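Local coordinates for putative uncharacterized protein (PDB 4F7A) that probably binds glycans, perhaps mucin O-glycans, at the cell surface as a SusD-like outer-membrane lipoprotein with a TPR-like helical fold, at residues G297-K305 / F451-N459; T461-P472 / A495-D505. All coordinates share one frame; numbering follows the deposited sequence. Where two conformers were deposited one is given.

Interaction 1: G297-K305 / F451-N459; sequences GVPQGVYAK and FKVQTNNSN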
loop_
_atom_site.group_PDB
_atom_site.type_symbol
_atom_site.label_atom_id
_atom_site.label_comp_id
_atom_site.label_asym_id
_atom_site.label_seq_id
_atom_site.Cartn_x
_atom_site.Cartn_y
_atom_site.Cartn_z
ATOM N N GLY A 297 -9.071 -19.238 3.420
ATOM C CA GLY A 297 -8.062 -18.513 2.690
ATOM C C GLY A 297 -7.023 -19.398 2.015
ATOM O O GLY A 297 -6.626 -20.436 2.544
ATOM N N VAL A 298 -6.563 -18.960 0.849
ATOM C CA VAL A 298 -5.586 -19.693 0.084
ATOM C C VAL A 298 -4.187 -19.546 0.670
ATOM O O VAL A 298 -3.703 -18.430 0.847
ATOM C CB VAL A 298 -5.612 -19.212 -1.396
ATOM C CG1 VAL A 298 -4.608 -19.989 -2.254
ATOM C CG2 VAL A 298 -7.075 -19.340 -1.954
ATOM N N PRO A 299 -3.518 -20.667 0.975
ATOM C CA PRO A 299 -2.141 -20.556 1.480
ATOM C C PRO A 299 -1.162 -20.225 0.356
ATOM O O PRO A 299 -1.228 -20.826 -0.714
ATOM C CB PRO A 299 -1.851 -21.962 2.011
ATOM C CG PRO A 299 -2.685 -22.843 1.124
ATOM C CD PRO A 299 -3.933 -22.064 0.809
ATOM N N GLN A 300 -0.246 -19.298 0.604
ATOM C CA GLN A 300 0.753 -18.963 -0.408
ATOM C C GLN A 300 1.814 -20.067 -0.517
ATOM O O GLN A 300 2.202 -20.691 0.475
ATOM C CB GLN A 300 1.435 -17.619 -0.089
ATOM C CG GLN A 300 2.103 -16.985 -1.318
ATOM C CD GLN A 300 3.022 -15.847 -0.989
ATOM O OE1 GLN A 300 2.596 -14.871 -0.364
ATOM N NE2 GLN A 300 4.265 -15.912 -1.486
ATOM N N GLY A 301 2.295 -20.283 -1.732
ATOM C CA GLY A 301 3.449 -21.154 -1.965
ATOM C C GLY A 301 3.145 -22.622 -2.041
ATOM O O GLY A 301 4.000 -23.447 -1.695
ATOM N N VAL A 302 1.929 -22.971 -2.474
ATOM C CA VAL A 302 1.593 -24.360 -2.753
ATOM C C VAL A 302 1.856 -24.603 -4.255
ATOM O O VAL A 302 1.175 -24.050 -5.116
ATOM C CB VAL A 302 0.139 -24.689 -2.384
ATOM C CG1 VAL A 302 -0.201 -26.145 -2.747
ATOM C CG2 VAL A 302 -0.085 -24.468 -0.883
ATOM N N TYR A 303 2.870 -25.403 -4.539
ATOM C CA TYR A 303 3.348 -25.587 -5.894
ATOM C C TYR A 303 2.318 -26.351 -6.703
ATOM O O TYR A 303 1.778 -27.347 -6.244
ATOM C CB TYR A 303 4.679 -26.355 -5.899
ATOM C CG TYR A 303 5.170 -26.625 -7.298
ATOM C CD1 TYR A 303 5.889 -25.656 -8.004
ATOM C CD2 TYR A 303 4.861 -27.817 -7.945
ATOM C CE1 TYR A 303 6.330 -25.888 -9.291
ATOM C CE2 TYR A 303 5.278 -28.049 -9.255
ATOM C CZ TYR A 303 6.010 -27.082 -9.917
ATOM O OH TYR A 303 6.424 -27.310 -11.204
ATOM N N ALA A 304 2.049 -25.850 -7.906
ATOM C CA ALA A 304 1.281 -26.560 -8.929
ATOM C C ALA A 304 1.662 -25.897 -10.245
ATOM O O ALA A 304 2.342 -24.869 -10.248
ATOM C CB ALA A 304 -0.227 -26.441 -8.675
ATOM N N LYS A 305 1.221 -26.459 -11.357
ATOM C CA LYS A 305 1.567 -25.898 -12.646
ATOM C C LYS A 305 0.410 -26.123 -13.614
ATOM O O LYS A 305 -0.558 -26.807 -13.301
ATOM C CB LYS A 305 2.851 -26.546 -13.169
ATOM C CG LYS A 305 2.764 -28.054 -13.284
ATOM C CD LYS A 305 4.007 -28.646 -13.922
ATOM C CE LYS A 305 3.930 -30.162 -13.933
ATOM N NZ LYS A 305 4.543 -30.701 -15.160
ATOM N N PHE A 451 1.778 -16.213 7.282
ATOM C CA PHE A 451 2.196 -17.570 7.009
ATOM C C PHE A 451 3.301 -17.555 5.964
ATOM O O PHE A 451 3.209 -16.833 4.964
ATOM C CB PHE A 451 1.035 -18.413 6.458
ATOM C CG PHE A 451 -0.012 -18.755 7.477
ATOM C CD1 PHE A 451 0.303 -19.545 8.572
ATOM C CD2 PHE A 451 -1.320 -18.343 7.299
ATOM C CE1 PHE A 451 -0.639 -19.885 9.491
ATOM C CE2 PHE A 451 -2.289 -18.665 8.222
ATOM C CZ PHE A 451 -1.961 -19.450 9.326
ATOM N N LYS A 452 4.319 -18.387 6.179
ATOM C CA LYS A 452 5.430 -18.554 5.220
ATOM C C LYS A 452 5.065 -19.433 4.031
ATOM O O LYS A 452 4.209 -20.292 4.139
ATOM C CB LYS A 452 6.639 -19.201 5.890
ATOM C CG LYS A 452 7.002 -18.694 7.298
ATOM C CD LYS A 452 7.300 -17.216 7.385
ATOM C CE LYS A 452 7.861 -16.849 8.773
ATOM N NZ LYS A 452 8.220 -15.417 8.911
ATOM N N VAL A 453 5.753 -19.238 2.904
ATOM C CA VAL A 453 5.505 -20.043 1.727
ATOM C C VAL A 453 5.739 -21.516 2.037
ATOM O O VAL A 453 6.632 -21.859 2.790
ATOM C CB VAL A 453 6.343 -19.593 0.476
ATOM C CG1 VAL A 453 5.998 -18.152 0.105
ATOM C CG2 VAL A 453 7.861 -19.803 0.693
ATOM N N GLN A 454 4.907 -22.392 1.487
ATOM C CA GLN A 454 5.052 -23.828 1.762
ATOM C C GLN A 454 6.198 -24.412 0.954
ATOM O O GLN A 454 6.912 -25.303 1.432
ATOM C CB GLN A 454 3.743 -24.550 1.448
ATOM C CG GLN A 454 2.559 -23.947 2.204
ATOM C CD GLN A 454 1.486 -24.953 2.513
ATOM O OE1 GLN A 454 1.445 -26.037 1.920
ATOM N NE2 GLN A 454 0.601 -24.602 3.439
ATOM N N THR A 455 6.367 -23.898 -0.268
ATOM C CA THR A 455 7.447 -24.283 -1.182
ATOM C C THR A 455 8.175 -23.020 -1.648
ATOM O O THR A 455 7.536 -22.035 -2.052
ATOM C CB THR A 455 6.902 -25.046 -2.396
ATOM O OG1 THR A 455 6.354 -26.311 -1.964
ATOM C CG2 THR A 455 7.994 -25.269 -3.476
ATOM N N ASN A 456 9.500 -23.060 -1.592
ATOM C CA ASN A 456 10.357 -21.915 -1.921
ATOM C C ASN A 456 11.235 -22.299 -3.102
ATOM O O ASN A 456 12.229 -22.973 -2.935
ATOM C CB ASN A 456 11.185 -21.509 -0.700
ATOM C CG ASN A 456 12.054 -20.282 -0.942
ATOM O OD1 ASN A 456 12.420 -19.982 -2.077
ATOM N ND2 ASN A 456 12.446 -19.604 0.142
ATOM N N ASN A 457 10.829 -21.884 -4.305
ATOM C CA ASN A 457 11.570 -22.192 -5.526
ATOM C C ASN A 457 12.374 -20.992 -6.013
ATOM O O ASN A 457 12.561 -20.812 -7.227
ATOM C CB ASN A 457 10.608 -22.689 -6.620
ATOM C CG ASN A 457 10.139 -24.133 -6.378
ATOM O OD1 ASN A 457 10.694 -24.834 -5.532
ATOM N ND2 ASN A 457 9.127 -24.575 -7.125
ATOM N N SER A 458 12.908 -20.217 -5.075
ATOM C CA SER A 458 13.676 -19.013 -5.411
ATOM C C SER A 458 15.156 -19.289 -5.717
ATOM O O SER A 458 15.937 -18.347 -5.873
ATOM C CB SER A 458 13.591 -18.026 -4.250
ATOM O OG SER A 458 14.438 -18.447 -3.199
ATOM N N ASN A 459 15.540 -20.563 -5.760
ATOM C CA ASN A 459 16.938 -20.937 -6.011
ATOM C C ASN A 459 17.875 -20.322 -4.968
ATOM O O ASN A 459 18.984 -19.899 -5.291
ATOM C CB ASN A 459 17.361 -20.519 -7.434
ATOM C CG ASN A 459 18.618 -21.234 -7.906
ATOM O OD1 ASN A 459 18.890 -22.365 -7.494
ATOM N ND2 ASN A 459 19.387 -20.576 -8.782
HETATM O O HOH W 1 1.547 -20.230 3.072
HETATM O O HOH W 2 3.737 -15.993 2.233
HETATM O O HOH W 3 3.898 -27.087 -2.312
#
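Gly301 and Val453 sit where two long loops of the SusD-like fold come together: 297-305 leads toward strand 329-332, and the loop 451-459 follows helix 435-445. The backbones meet through two weak hydrogen bonds: Thr455 N reaches Gly301 O at 2.8 Å, though bent to 129° at the hydrogen, and Gln454 N reaches Gln300 O at 3.4 Å. The carbonyl of Gln300 has a second donor, water 1, which also donates to Lys452 O and so ties the two loops together. Gly301 CA lies 4.1 Å from Val453 CB, and Gly301 N is taken by Thr73 OG1. With CG anti to the backbone N (chi1 -160°) and the chain extended, Gln300 reaches past Val453, Gln300 NE2 lying 3.2 Å from Val453 CG1 while bonding to Thr73 O. Gln454 runs alongside Val302 and points the same way; its OE1 accepts from Lys398 N, and its CB lies close to Gly301 O. Farther on, the Asn457 side chain crosses that of Tyr303 at about a right angle, amide and ring planes 64° apart, Asn457 ND2 3.5 Å from Tyr303 CD1. Water 3 joins the two loops once more, accepting from Tyr303 N at 3.0 Å and lying 2.6 Å from Thr455 OG1.

Interaction 2: T461-P472 / A495-D505; sequences TIDTDIMIRRLP and ADNGGTRLWWD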
loop_
_atom_site.group_PDB
_atom_site.type_symbol
_atom_site.label_atom_id
_atom_site.label_comp_id
_atom_site.label_asym_id
_atom_site.label_seq_id
_atom_site.Cartn_x
_atom_site.Cartn_y
_atom_site.Cartn_z
ATOM N N THR A 461 17.551 -17.459 -3.417
ATOM C CA THR A 461 17.630 -15.981 -3.454
ATOM C C THR A 461 16.722 -15.305 -2.421
ATOM O O THR A 461 16.994 -14.184 -2.000
ATOM C CB THR A 461 17.337 -15.420 -4.854
ATOM O OG1 THR A 461 16.003 -15.775 -5.240
ATOM C CG2 THR A 461 18.364 -15.962 -5.900
ATOM N N ILE A 462 15.676 -16.012 -1.994
ATOM C CA ILE A 462 14.771 -15.554 -0.941
ATOM C C ILE A 462 14.685 -16.607 0.178
ATOM O O ILE A 462 14.526 -17.805 -0.097
ATOM C CB ILE A 462 13.363 -15.315 -1.487
ATOM C CG1 ILE A 462 13.425 -14.376 -2.705
ATOM C CG2 ILE A 462 12.460 -14.724 -0.380
ATOM C CD1 ILE A 462 12.097 -14.096 -3.389
ATOM N N ASP A 463 14.785 -16.148 1.420
ATOM C CA ASP A 463 14.723 -17.007 2.604
ATOM C C ASP A 463 13.262 -17.182 3.029
ATOM O O ASP A 463 12.508 -16.206 3.141
ATOM C CB ASP A 463 15.536 -16.394 3.750
ATOM C CG ASP A 463 15.570 -17.277 4.991
ATOM O OD1 ASP A 463 16.295 -18.315 4.956
ATOM O OD2 ASP A 463 14.891 -16.937 5.992
ATOM N N THR A 464 12.859 -18.419 3.271
ATOM C CA THR A 464 11.478 -18.705 3.658
ATOM C C THR A 464 11.049 -17.922 4.904
ATOM O O THR A 464 10.025 -17.262 4.884
ATOM C CB THR A 464 11.291 -20.214 3.874
ATOM O OG1 THR A 464 11.446 -20.872 2.610
ATOM C CG2 THR A 464 9.905 -20.526 4.477
ATOM N N ASP A 465 11.851 -17.969 5.968
ATOM C CA ASP A 465 11.500 -17.301 7.222
ATOM C C ASP A 465 11.646 -15.761 7.203
ATOM O O ASP A 465 10.785 -15.044 7.730
ATOM C CB ASP A 465 12.273 -17.920 8.397
ATOM C CG ASP A 465 11.668 -19.262 8.848
ATOM O OD1 ASP A 465 10.435 -19.413 8.766
ATOM O OD2 ASP A 465 12.425 -20.165 9.256
ATOM N N ILE A 466 12.708 -15.239 6.587
ATOM C CA ILE A 466 12.820 -13.783 6.473
ATOM C C ILE A 466 11.675 -13.267 5.573
ATOM O O ILE A 466 11.099 -12.210 5.827
ATOM C CB ILE A 466 14.189 -13.356 5.958
ATOM C CG1 ILE A 466 15.261 -13.674 7.025
ATOM C CG2 ILE A 466 14.227 -11.873 5.613
ATOM C CD1 ILE A 466 16.685 -13.717 6.460
HETATM N N MSE A 467 11.367 -14.047 4.547
HETATM C CA MSE A 467 10.354 -13.764 3.541
HETATM C C MSE A 467 10.863 -12.744 2.512
HETATM O O MSE A 467 11.926 -12.099 2.708
HETATM C CB MSE A 467 9.017 -13.321 4.159
HETATM C CG MSE A 467 8.557 -14.175 5.335
HETATM SE SE MSE A 467 6.792 -13.689 5.974
HETATM C CE MSE A 467 5.803 -14.384 4.447
ATOM N N ILE A 468 10.105 -12.627 1.425
ATOM C CA ILE A 468 10.468 -11.737 0.330
ATOM C C ILE A 468 10.598 -10.286 0.840
ATOM O O ILE A 468 9.783 -9.811 1.664
ATOM C CB ILE A 468 9.467 -11.887 -0.862
ATOM C CG1 ILE A 468 9.913 -11.036 -2.045
ATOM C CG2 ILE A 468 8.000 -11.541 -0.462
ATOM C CD1 ILE A 468 9.081 -11.311 -3.347
ATOM N N ARG A 469 11.655 -9.614 0.387
ATOM C CA ARG A 469 12.020 -8.290 0.884
ATOM C C ARG A 469 11.719 -7.153 -0.098
ATOM O O ARG A 469 11.677 -5.990 0.296
ATOM C CB ARG A 469 13.519 -8.251 1.190
ATOM C CG ARG A 469 14.022 -9.210 2.263
ATOM C CD ARG A 469 13.518 -8.820 3.663
ATOM N NE ARG A 469 12.232 -9.429 3.982
ATOM C CZ ARG A 469 11.348 -8.943 4.858
ATOM N NH1 ARG A 469 11.556 -7.759 5.434
ATOM N NH2 ARG A 469 10.221 -9.623 5.123
ATOM N N ARG A 470 11.592 -7.495 -1.379
ATOM C CA ARG A 470 11.478 -6.522 -2.453
ATOM C C ARG A 470 11.220 -7.265 -3.746
ATOM O O ARG A 470 11.326 -8.489 -3.811
ATOM C CB ARG A 470 12.774 -5.707 -2.608
ATOM C CG ARG A 470 13.989 -6.535 -3.070
ATOM C CD ARG A 470 15.250 -5.733 -3.138
ATOM N NE ARG A 470 15.301 -4.830 -4.278
ATOM C CZ ARG A 470 15.751 -5.141 -5.497
ATOM N NH1 ARG A 470 16.212 -6.360 -5.786
ATOM N NH2 ARG A 470 15.773 -4.196 -6.438
ATOM N N LEU A 471 10.920 -6.508 -4.789
ATOM C CA LEU A 471 10.921 -7.048 -6.146
ATOM C C LEU A 471 12.209 -6.662 -6.851
ATOM O O LEU A 471 12.751 -5.566 -6.635
ATOM C CB LEU A 471 9.718 -6.531 -6.949
ATOM C CG LEU A 471 8.333 -6.885 -6.385
ATOM C CD1 LEU A 471 7.247 -6.441 -7.394
ATOM C CD2 LEU A 471 8.204 -8.380 -6.003
ATOM N N PRO A 472 12.713 -7.544 -7.713
ATOM C CA PRO A 472 13.904 -7.161 -8.501
ATOM C C PRO A 472 13.640 -5.990 -9.432
ATOM O O PRO A 472 12.506 -5.759 -9.814
ATOM C CB PRO A 472 14.222 -8.415 -9.322
ATOM C CG PRO A 472 13.538 -9.537 -8.582
ATOM C CD PRO A 472 12.278 -8.916 -8.005
ATOM N N ALA A 495 22.584 -7.789 -3.635
ATOM C CA ALA A 495 22.170 -8.481 -4.864
ATOM C C ALA A 495 20.777 -8.036 -5.328
ATOM O O ALA A 495 19.882 -7.840 -4.499
ATOM C CB ALA A 495 22.212 -10.012 -4.668
ATOM N N ASP A 496 20.594 -7.878 -6.649
ATOM C CA ASP A 496 19.292 -7.546 -7.208
ATOM C C ASP A 496 18.392 -8.791 -7.282
ATOM O O ASP A 496 18.215 -9.396 -8.333
ATOM C CB ASP A 496 19.425 -6.925 -8.595
ATOM C CG ASP A 496 18.077 -6.612 -9.208
ATOM O OD1 ASP A 496 17.137 -6.349 -8.428
ATOM O OD2 ASP A 496 17.960 -6.636 -10.445
ATOM N N ASN A 497 17.875 -9.189 -6.131
ATOM C CA ASN A 497 16.923 -10.287 -6.044
ATOM C C ASN A 497 15.953 -9.991 -4.903
ATOM O O ASN A 497 16.043 -8.946 -4.257
ATOM C CB ASN A 497 17.649 -11.632 -5.915
ATOM C CG ASN A 497 18.454 -11.772 -4.632
ATOM O OD1 ASN A 497 18.035 -11.318 -3.577
ATOM N ND2 ASN A 497 19.610 -12.461 -4.720
ATOM N N GLY A 498 15.032 -10.911 -4.656
ATOM C CA GLY A 498 13.980 -10.674 -3.713
ATOM C C GLY A 498 14.388 -10.782 -2.252
ATOM O O GLY A 498 13.559 -10.518 -1.382
ATOM N N GLY A 499 15.637 -11.189 -1.970
ATOM C CA GLY A 499 16.089 -11.372 -0.592
ATOM C C GLY A 499 16.856 -10.195 0.005
ATOM O O GLY A 499 17.216 -10.213 1.192
ATOM N N THR A 500 17.137 -9.185 -0.803
ATOM C CA THR A 500 17.884 -8.027 -0.323
ATOM C C THR A 500 16.981 -7.000 0.367
ATOM O O THR A 500 16.025 -6.509 -0.225
ATOM C CB THR A 500 18.626 -7.367 -1.468
ATOM O OG1 THR A 500 19.612 -8.282 -1.952
ATOM C CG2 THR A 500 19.293 -6.067 -1.010
ATOM N N ARG A 501 17.294 -6.674 1.618
ATOM C CA ARG A 501 16.522 -5.706 2.368
ATOM C C ARG A 501 16.643 -4.292 1.793
ATOM O O ARG A 501 17.753 -3.816 1.464
ATOM C CB ARG A 501 16.960 -5.672 3.849
ATOM C CG ARG A 501 16.657 -6.932 4.625
ATOM C CD ARG A 501 16.975 -6.741 6.083
ATOM N NE ARG A 501 16.953 -8.007 6.807
ATOM C CZ ARG A 501 15.865 -8.603 7.288
ATOM N NH1 ARG A 501 14.645 -8.079 7.147
ATOM N NH2 ARG A 501 16.001 -9.753 7.930
ATOM N N LEU A 502 15.506 -3.600 1.749
ATOM C CA LEU A 502 15.503 -2.181 1.406
ATOM C C LEU A 502 16.043 -1.356 2.563
ATOM O O LEU A 502 16.154 -1.855 3.688
ATOM C CB LEU A 502 14.104 -1.745 0.997
ATOM C CG LEU A 502 13.563 -2.524 -0.201
ATOM C CD1 LEU A 502 12.208 -1.977 -0.616
ATOM C CD2 LEU A 502 14.585 -2.491 -1.375
ATOM N N TRP A 503 16.426 -0.115 2.272
ATOM C CA TRP A 503 17.022 0.779 3.253
ATOM C C TRP A 503 16.203 0.885 4.554
ATOM O O TRP A 503 16.765 0.810 5.655
ATOM C CB TRP A 503 17.250 2.168 2.630
ATOM C CG TRP A 503 17.668 3.256 3.610
ATOM C CD1 TRP A 503 18.887 3.411 4.221
ATOM C CD2 TRP A 503 16.852 4.337 4.063
ATOM N NE1 TRP A 503 18.871 4.540 5.021
ATOM C CE2 TRP A 503 17.634 5.121 4.944
ATOM C CE3 TRP A 503 15.549 4.747 3.779
ATOM C CZ2 TRP A 503 17.138 6.283 5.548
ATOM C CZ3 TRP A 503 15.046 5.888 4.406
ATOM C CH2 TRP A 503 15.841 6.644 5.269
ATOM N N TRP A 504 14.887 1.035 4.443
ATOM C CA TRP A 504 14.041 1.167 5.648
ATOM C C TRP A 504 13.761 -0.113 6.409
ATOM O O TRP A 504 13.172 -0.061 7.492
ATOM C CB TRP A 504 12.735 1.910 5.380
ATOM C CG TRP A 504 11.894 1.484 4.189
ATOM C CD1 TRP A 504 11.569 2.276 3.118
ATOM C CD2 TRP A 504 11.191 0.245 3.982
ATOM N NE1 TRP A 504 10.746 1.607 2.261
ATOM C CE2 TRP A 504 10.504 0.354 2.754
ATOM C CE3 TRP A 504 11.090 -0.940 4.694
ATOM C CZ2 TRP A 504 9.708 -0.663 2.255
ATOM C CZ3 TRP A 504 10.334 -1.954 4.200
ATOM C CH2 TRP A 504 9.652 -1.824 2.971
ATOM N N ASP A 505 14.224 -1.231 5.871
ATOM C CA ASP A 505 14.039 -2.566 6.439
ATOM C C ASP A 505 15.328 -2.928 7.169
ATOM O O ASP A 505 16.327 -3.298 6.537
ATOM C CB ASP A 505 13.752 -3.551 5.288
ATOM C CG ASP A 505 13.621 -4.994 5.733
ATOM O OD1 ASP A 505 13.774 -5.286 6.942
ATOM O OD2 ASP A 505 13.359 -5.839 4.851
HETATM O O HOH W 4 14.642 -13.412 -6.164
HETATM O O HOH W 5 13.005 -4.784 2.393
#
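Arg469 lays its aliphatic part over the backbone of Gly499 and Thr500, CG 3.5 Å from Gly499 O, before bending at chi2 and chi3 to bring its guanidinium to Asp505. Arg469 NH1 bonds to Asp505 OD2 at 2.7 Å, with the oxygen near the guanidinium plane but approached from above the carboxylate plane, the two planes 66° apart. Arg469 NE donates to Met467 O, which helps fix the rotation of the group. Arg501 runs beside Arg469 and shares the carboxylate, giving NH1 to Asp505 OD1, so the shared negative charge probably offsets the closeness of the two arginines. Arg501 NH2 meets Ile466 CG2 at 3.6 Å. In the backbone, Arg469 N donates to Gly498 O at 2.8 Å, nearly straight at 165°. Arg470, buried, turns to the other end of 495-505: Arg470 NH1 and NH2 both grip Asp496 OD1, NH1 in line with its anti lone pair at 2.8 Å, and NH1 also donates to Asn497 O. Leu502 CD2 packs on Arg470 CD, while Asp496 OD2 is held by Tyr485 OH. Water 5 joins Arg469 O, Leu502 N and Asp505 OD2. Beside Thr461, Asn497 OD1 accepts from Gly499 N at 2.9 Å. This is an Asx turn overlapping a type I beta turn, Asn497 to Thr500, held through its carbonyls to the loop before helix 475-480 and flanked by the salt bridges of Asp496 and Asp505.

Both contacts join loops, with centres about 16 Å apart on the same side of the chain's centre, and both are partly buried. The centre of interaction 1 lies about 22 Å from the centre of the chain; that of interaction 2 lies about 17 Å from it. They share the connection between helices 435-445 and 475-480, its first part meeting 297-305 and its later part meeting 495-505. Chemistry differs accordingly: interaction 1 relies on weak backbone bonds, waters and side-chain amides, whereas interaction 2 is roughly twice as large and is built on arginine-carboxylate pairs. Within the shared connection they meet directly, Asn456 ND2 probably bonding to Ile462 O and Lys452 NZ to Asp465 O.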